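Local coordinates for DNA repair and telomere maintenance protein nbs1 (Schizosaccharomyces pombe, PDB 3I0N) that acts as the phosphopeptide-recognising adaptor of the MRN complex in DNA double-strand break repair and telomere maintenance, here as its N-terminal FHA/BRCT-repeat region, at residues Gln119-Glu124 with Thr149-Asn154; Ser159-Gly164 with Asn212-Ser217. All blocks are in the same frame, centred on the assembly; numbering follows the deposited sequence.

Contact 1: Gln119-Glu124 with Thr149-Asn154; sequences QFDNPE and THFVMN
Q119 meets both H150 and F151 on the neighbouring strand. Its backbone N donates to H150 O at 2.9 Å, and its O accepts from V152 N at 2.7 Å. Two parallel bridges follow, Q119 with F151 and F120 with V152. The side chain of Q119 is extended and runs past the F151 ring. Its CD lies in the ring plane at the edge, 4.0 Å from F151 CD1, and the amide is turned 70° against the ring. The amide nitrogen is held by L142 and D144, which should fix the rotation of the group.

F120 points to the other side of the sheet, together with V152. The two side chains lie side by side. V152 CG2 sits over one ring face, offset toward the rim, 3.9 Å from the F120 ring centroid. Helix 123-134 packs on the same ring through L126, W129 and L133.

D121 ends the pairing with a weak bond from its N to V152 O, 3.2 Å. Its CA lies 3.7 Å from F151 CZ. T165 and A168 of helix 163-169 also pack on F151. With CG anti to the backbone N (chi1 -157°), the carboxylate reaches N154. D121 OD2 takes the N154 N-H on its anti lone pair, at 3.2 Å and a nearly straight 163°. T162 OG1 is a further, probable partner of this oxygen. A water that donates to N154 O at 3.0 Å also donates, weakly, to D121 OD2.

N122 then occupies the N-cap position of helix 123-134. Strands 118-120 and 150-152 are the two central strands of a four-stranded parallel sheet of order 2-1-3-4, with helices packed on both faces. This is the core of a BRCT fold, here the first of the two BRCT repeats.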
loop_
_atom_site.group_PDB
_atom_site.type_symbol
_atom_site.label_atom_id
_atom_site.label_comp_id
_atom_site.label_asym_id
_atom_site.label_seq_id
_atom_site.Cartn_x
_atom_site.Cartn_y
_atom_site.Cartn_z
ATOM N N GLN A 119 -1.325 1.258 2.807
ATOM C CA GLN A 119 -1.395 2.652 3.184
ATOM C C GLN A 119 -2.756 3.239 2.794
ATOM O O GLN A 119 -3.274 2.980 1.705
ATOM C CB GLN A 119 -0.243 3.450 2.553
ATOM C CG GLN A 119 -0.229 4.941 2.934
ATOM C CD GLN A 119 1.037 5.658 2.502
ATOM O OE1 GLN A 119 1.812 5.152 1.693
ATOM N NE2 GLN A 119 1.260 6.844 3.058
ATOM N N PHE A 120 -3.326 4.030 3.695
ATOM C CA PHE A 120 -4.606 4.689 3.445
ATOM C C PHE A 120 -4.429 6.181 3.169
ATOM O O PHE A 120 -3.516 6.810 3.690
ATOM C CB PHE A 120 -5.567 4.444 4.610
ATOM C CG PHE A 120 -6.166 3.063 4.610
ATOM C CD1 PHE A 120 -5.413 1.958 5.014
ATOM C CD2 PHE A 120 -7.472 2.860 4.190
ATOM C CE1 PHE A 120 -5.966 0.676 4.998
ATOM C CE2 PHE A 120 -8.030 1.590 4.181
ATOM C CZ PHE A 120 -7.273 0.494 4.582
ATOM N N ASP A 121 -5.297 6.727 2.328
ATOM C CA ASP A 121 -5.253 8.135 1.924
ATOM C C ASP A 121 -5.618 9.071 3.090
ATOM O O ASP A 121 -5.071 10.173 3.207
ATOM C CB ASP A 121 -6.228 8.329 0.761
ATOM C CG ASP A 121 -5.914 9.550 -0.106
ATOM O OD1 ASP A 121 -5.028 10.373 0.222
ATOM O OD2 ASP A 121 -6.596 9.686 -1.151
ATOM N N ASN A 122 -6.538 8.619 3.951
ATOM C CA ASN A 122 -7.016 9.421 5.071
ATOM C C ASN A 122 -7.419 8.601 6.321
ATOM O O ASN A 122 -7.608 7.384 6.228
ATOM C CB ASN A 122 -8.114 10.407 4.622
ATOM C CG ASN A 122 -9.366 9.718 4.094
ATOM O OD1 ASN A 122 -9.722 9.888 2.928
ATOM N ND2 ASN A 122 -10.051 8.962 4.948
ATOM N N PRO A 123 -7.508 9.267 7.493
ATOM C CA PRO A 123 -7.808 8.613 8.779
ATOM C C PRO A 123 -9.201 8.006 8.847
ATOM O O PRO A 123 -9.400 7.028 9.567
ATOM C CB PRO A 123 -7.695 9.749 9.804
ATOM C CG PRO A 123 -6.976 10.856 9.114
ATOM C CD PRO A 123 -7.248 10.711 7.655
ATOM N N GLU A 124 -10.152 8.590 8.118
ATOM C CA GLU A 124 -11.534 8.108 8.086
ATOM C C GLU A 124 -11.607 6.703 7.494
ATOM O O GLU A 124 -12.227 5.815 8.076
ATOM C CB GLU A 124 -12.437 9.054 7.288
ATOM C CG GLU A 124 -12.634 10.421 7.909
ATOM C CD GLU A 124 -11.488 11.398 7.646
ATOM O OE1 GLU A 124 -10.768 11.255 6.629
ATOM O OE2 GLU A 124 -11.326 12.329 8.464
ATOM N N THR A 149 2.976 -1.893 0.052
ATOM C CA THR A 149 2.777 -2.604 -1.211
ATOM C C THR A 149 1.571 -2.045 -1.979
ATOM O O THR A 149 1.526 -2.106 -3.206
ATOM C CB THR A 149 2.589 -4.134 -0.989
ATOM O OG1 THR A 149 1.505 -4.370 -0.078
ATOM C CG2 THR A 149 3.851 -4.770 -0.423
ATOM N N HIS A 150 0.607 -1.495 -1.238
ATOM C CA HIS A 150 -0.644 -0.996 -1.795
ATOM C C HIS A 150 -1.078 0.305 -1.132
ATOM O O HIS A 150 -0.842 0.531 0.065
ATOM C CB HIS A 150 -1.749 -2.054 -1.665
ATOM C CG HIS A 150 -1.408 -3.348 -2.327
ATOM N ND1 HIS A 150 -0.639 -4.315 -1.716
ATOM C CD2 HIS A 150 -1.686 -3.815 -3.566
ATOM C CE1 HIS A 150 -0.472 -5.329 -2.543
ATOM N NE2 HIS A 150 -1.096 -5.050 -3.675
ATOM N N PHE A 151 -1.710 1.160 -1.921
ATOM C CA PHE A 151 -2.211 2.434 -1.438
ATOM C C PHE A 151 -3.703 2.474 -1.719
ATOM O O PHE A 151 -4.114 2.240 -2.850
ATOM C CB PHE A 151 -1.491 3.600 -2.139
ATOM C CG PHE A 151 -1.969 4.957 -1.705
ATOM C CD1 PHE A 151 -1.369 5.606 -0.634
ATOM C CD2 PHE A 151 -3.038 5.579 -2.356
ATOM C CE1 PHE A 151 -1.817 6.871 -0.220
ATOM C CE2 PHE A 151 -3.493 6.818 -1.947
ATOM C CZ PHE A 151 -2.877 7.473 -0.886
ATOM N N VAL A 152 -4.511 2.739 -0.690
ATOM C CA VAL A 152 -5.963 2.860 -0.872
ATOM C C VAL A 152 -6.320 4.315 -1.147
ATOM O O VAL A 152 -6.101 5.178 -0.303
ATOM C CB VAL A 152 -6.785 2.352 0.352
ATOM C CG1 VAL A 152 -8.288 2.369 0.035
ATOM C CG2 VAL A 152 -6.372 0.964 0.751
ATOM N N MET A 153 -6.857 4.575 -2.335
ATOM C CA MET A 153 -7.276 5.919 -2.711
ATOM C C MET A 153 -8.673 6.251 -2.193
ATOM O O MET A 153 -9.537 5.378 -2.077
ATOM C CB MET A 153 -7.206 6.122 -4.230
ATOM C CG MET A 153 -8.220 5.322 -5.046
ATOM S SD MET A 153 -8.229 5.752 -6.799
ATOM C CE MET A 153 -9.097 7.322 -6.810
ATOM N N ASN A 154 -8.878 7.521 -1.873
ATOM C CA ASN A 154 -10.199 8.036 -1.581
ATOM C C ASN A 154 -10.974 8.097 -2.894
ATOM O O ASN A 154 -10.674 8.925 -3.765
ATOM C CB ASN A 154 -10.076 9.426 -0.939
ATOM C CG ASN A 154 -11.404 9.975 -0.434
ATOM O OD1 ASN A 154 -12.361 9.230 -0.204
ATOM N ND2 ASN A 154 -11.461 11.290 -0.251
HETATM O O HOH W 1 -8.023 10.258 -4.251
#

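Contact 2: Ser159-Gly164 with Asn212-Ser217; sequences SSITVG and NDQFPS
S160 OG donates to I161 O at 3.0 Å, a local bond in the loop just before helix 163-169. I161 is the main contact residue of this loop. Its CG2 lies 3.5 Å from Q214 CG, and the two side chains slide past each other in opposite directions. The Q214 chain bends at chi2 and brings its amide end beside S160 CA. I161 CG1 stands between the backbone N and the carbonyl carbon (chi1 60°). This sends CD1 over one face of the F215 ring, 4.2 Å from the centroid, as a CH-pi contact.

The other partner is a type I beta turn from N212 to F215. N212 OD1 accepts from Q214 N at 3.1 Å, forming an Asx turn. The turn lies in the loop between helix 201-204 and strand 230-233, and W298 NE1 bonds to Q214 O.

In place of I161, an alanine here would lack CG2 and CD1, which would probably leave a gap beside Q214 CG and over the F215 ring. F169 of helix 163-169 meets the F215 ring edge-to-face, and N212 CG lies at the ring edge.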
loop_
_atom_site.group_PDB
_atom_site.type_symbol
_atom_site.label_atom_id
_atom_site.label_comp_id
_atom_site.label_asym_id
_atom_site.label_seq_id
_atom_site.Cartn_x
_atom_site.Cartn_y
_atom_site.Cartn_z
ATOM N N SER A 159 -14.862 14.439 -7.144
ATOM C CA SER A 159 -13.853 15.505 -7.175
ATOM C C SER A 159 -12.464 14.971 -7.568
ATOM O O SER A 159 -12.261 13.744 -7.636
ATOM C CB SER A 159 -13.785 16.208 -5.811
ATOM O OG SER A 159 -13.236 17.511 -5.927
ATOM N N SER A 160 -11.523 15.889 -7.828
ATOM C CA SER A 160 -10.119 15.552 -8.128
ATOM C C SER A 160 -9.509 14.568 -7.126
ATOM O O SER A 160 -9.854 14.580 -5.942
ATOM C CB SER A 160 -9.266 16.831 -8.189
ATOM O OG SER A 160 -7.868 16.548 -8.127
ATOM N N ILE A 161 -8.600 13.717 -7.599
ATOM C CA ILE A 161 -7.881 12.807 -6.707
ATOM C C ILE A 161 -6.942 13.596 -5.793
ATOM O O ILE A 161 -6.525 14.706 -6.132
ATOM C CB ILE A 161 -7.115 11.681 -7.465
ATOM C CG1 ILE A 161 -6.062 12.260 -8.421
ATOM C CG2 ILE A 161 -8.097 10.746 -8.172
ATOM C CD1 ILE A 161 -5.025 11.245 -8.919
ATOM N N THR A 162 -6.636 13.023 -4.633
ATOM C CA THR A 162 -5.796 13.675 -3.626
ATOM C C THR A 162 -4.321 13.689 -4.021
ATOM O O THR A 162 -3.889 12.909 -4.867
ATOM C CB THR A 162 -5.927 13.003 -2.238
ATOM O OG1 THR A 162 -5.375 11.676 -2.288
ATOM C CG2 THR A 162 -7.395 12.947 -1.799
ATOM N N VAL A 163 -3.561 14.583 -3.386
ATOM C CA VAL A 163 -2.113 14.666 -3.578
ATOM C C VAL A 163 -1.431 13.357 -3.190
ATOM O O VAL A 163 -0.442 12.970 -3.818
ATOM C CB VAL A 163 -1.481 15.859 -2.805
ATOM C CG1 VAL A 163 0.022 15.945 -3.077
ATOM C CG2 VAL A 163 -2.147 17.171 -3.203
ATOM N N GLY A 164 -1.972 12.673 -2.181
ATOM C CA GLY A 164 -1.498 11.331 -1.798
ATOM C C GLY A 164 -1.673 10.264 -2.878
ATOM O O GLY A 164 -0.824 9.386 -3.043
ATOM N N ASN A 212 -9.955 6.838 -17.230
ATOM C CA ASN A 212 -10.047 7.799 -16.140
ATOM C C ASN A 212 -9.190 9.034 -16.408
ATOM O O ASN A 212 -7.960 8.960 -16.404
ATOM C CB ASN A 212 -9.643 7.132 -14.831
ATOM C CG ASN A 212 -10.086 7.911 -13.614
ATOM O OD1 ASN A 212 -10.420 9.093 -13.703
ATOM N ND2 ASN A 212 -10.094 7.247 -12.463
ATOM N N ASP A 213 -9.848 10.168 -16.637
ATOM C CA ASP A 213 -9.149 11.414 -16.943
ATOM C C ASP A 213 -8.508 12.077 -15.715
ATOM O O ASP A 213 -8.058 13.223 -15.783
ATOM C CB ASP A 213 -10.068 12.397 -17.692
ATOM C CG ASP A 213 -11.369 12.693 -16.947
ATOM O OD1 ASP A 213 -12.294 13.232 -17.594
ATOM O OD2 ASP A 213 -11.476 12.400 -15.735
ATOM N N GLN A 214 -8.473 11.356 -14.599
ATOM C CA GLN A 214 -7.844 11.854 -13.383
ATOM C C GLN A 214 -6.412 11.325 -13.302
ATOM O O GLN A 214 -5.582 11.832 -12.534
ATOM C CB GLN A 214 -8.650 11.427 -12.152
ATOM C CG GLN A 214 -8.765 12.503 -11.071
ATOM C CD GLN A 214 -9.944 13.429 -11.282
ATOM O OE1 GLN A 214 -10.996 13.261 -10.665
ATOM N NE2 GLN A 214 -9.781 14.402 -12.166
ATOM N N PHE A 215 -6.141 10.300 -14.107
ATOM C CA PHE A 215 -4.837 9.663 -14.166
ATOM C C PHE A 215 -4.213 9.839 -15.545
ATOM O O PHE A 215 -4.877 9.617 -16.562
ATOM C CB PHE A 215 -4.941 8.171 -13.825
ATOM C CG PHE A 215 -5.229 7.895 -12.365
ATOM C CD1 PHE A 215 -4.185 7.746 -11.451
ATOM C CD2 PHE A 215 -6.538 7.792 -11.906
ATOM C CE1 PHE A 215 -4.446 7.497 -10.111
ATOM C CE2 PHE A 215 -6.804 7.545 -10.562
ATOM C CZ PHE A 215 -5.758 7.391 -9.666
ATOM N N PRO A 216 -2.932 10.254 -15.582
ATOM C CA PRO A 216 -2.183 10.295 -16.833
ATOM C C PRO A 216 -2.010 8.899 -17.419
ATOM O O PRO A 216 -2.203 7.904 -16.716
ATOM C CB PRO A 216 -0.829 10.875 -16.411
ATOM C CG PRO A 216 -1.135 11.680 -15.185
ATOM C CD PRO A 216 -2.174 10.863 -14.474
ATOM N N SER A 217 -1.662 8.852 -18.703
ATOM C CA SER A 217 -1.452 7.612 -19.448
ATOM C C SER A 217 -0.535 6.632 -18.725
ATOM O O SER A 217 -0.824 5.438 -18.674
ATOM C CB SER A 217 -0.895 7.919 -20.841
ATOM O OG SER A 217 -1.912 8.416 -21.695
#

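How the contacts relate
The centres of contacts 1 and 2 are about 14 Å apart, and the two touch directly. The chain leaves strand 150-152 of contact 1 and next forms the loop and helix start of contact 2. D121 OD2 of contact 1 and T162 OG1 of contact 2, 2.6 Å apart, make the polar link between them. M153, pointing away from 119-124, packs on contact 2: its CE is 3.8 Å from I161 CG2 and its SD 4.1 Å from F215 CZ. Contact 1 joins two central strands, while contact 2 packs the 212-217 loop against the residues that lead into helix 163-169. A bound glycerol, probably from the crystallisation liquor, comes within about 4 Å of the H150 side chain.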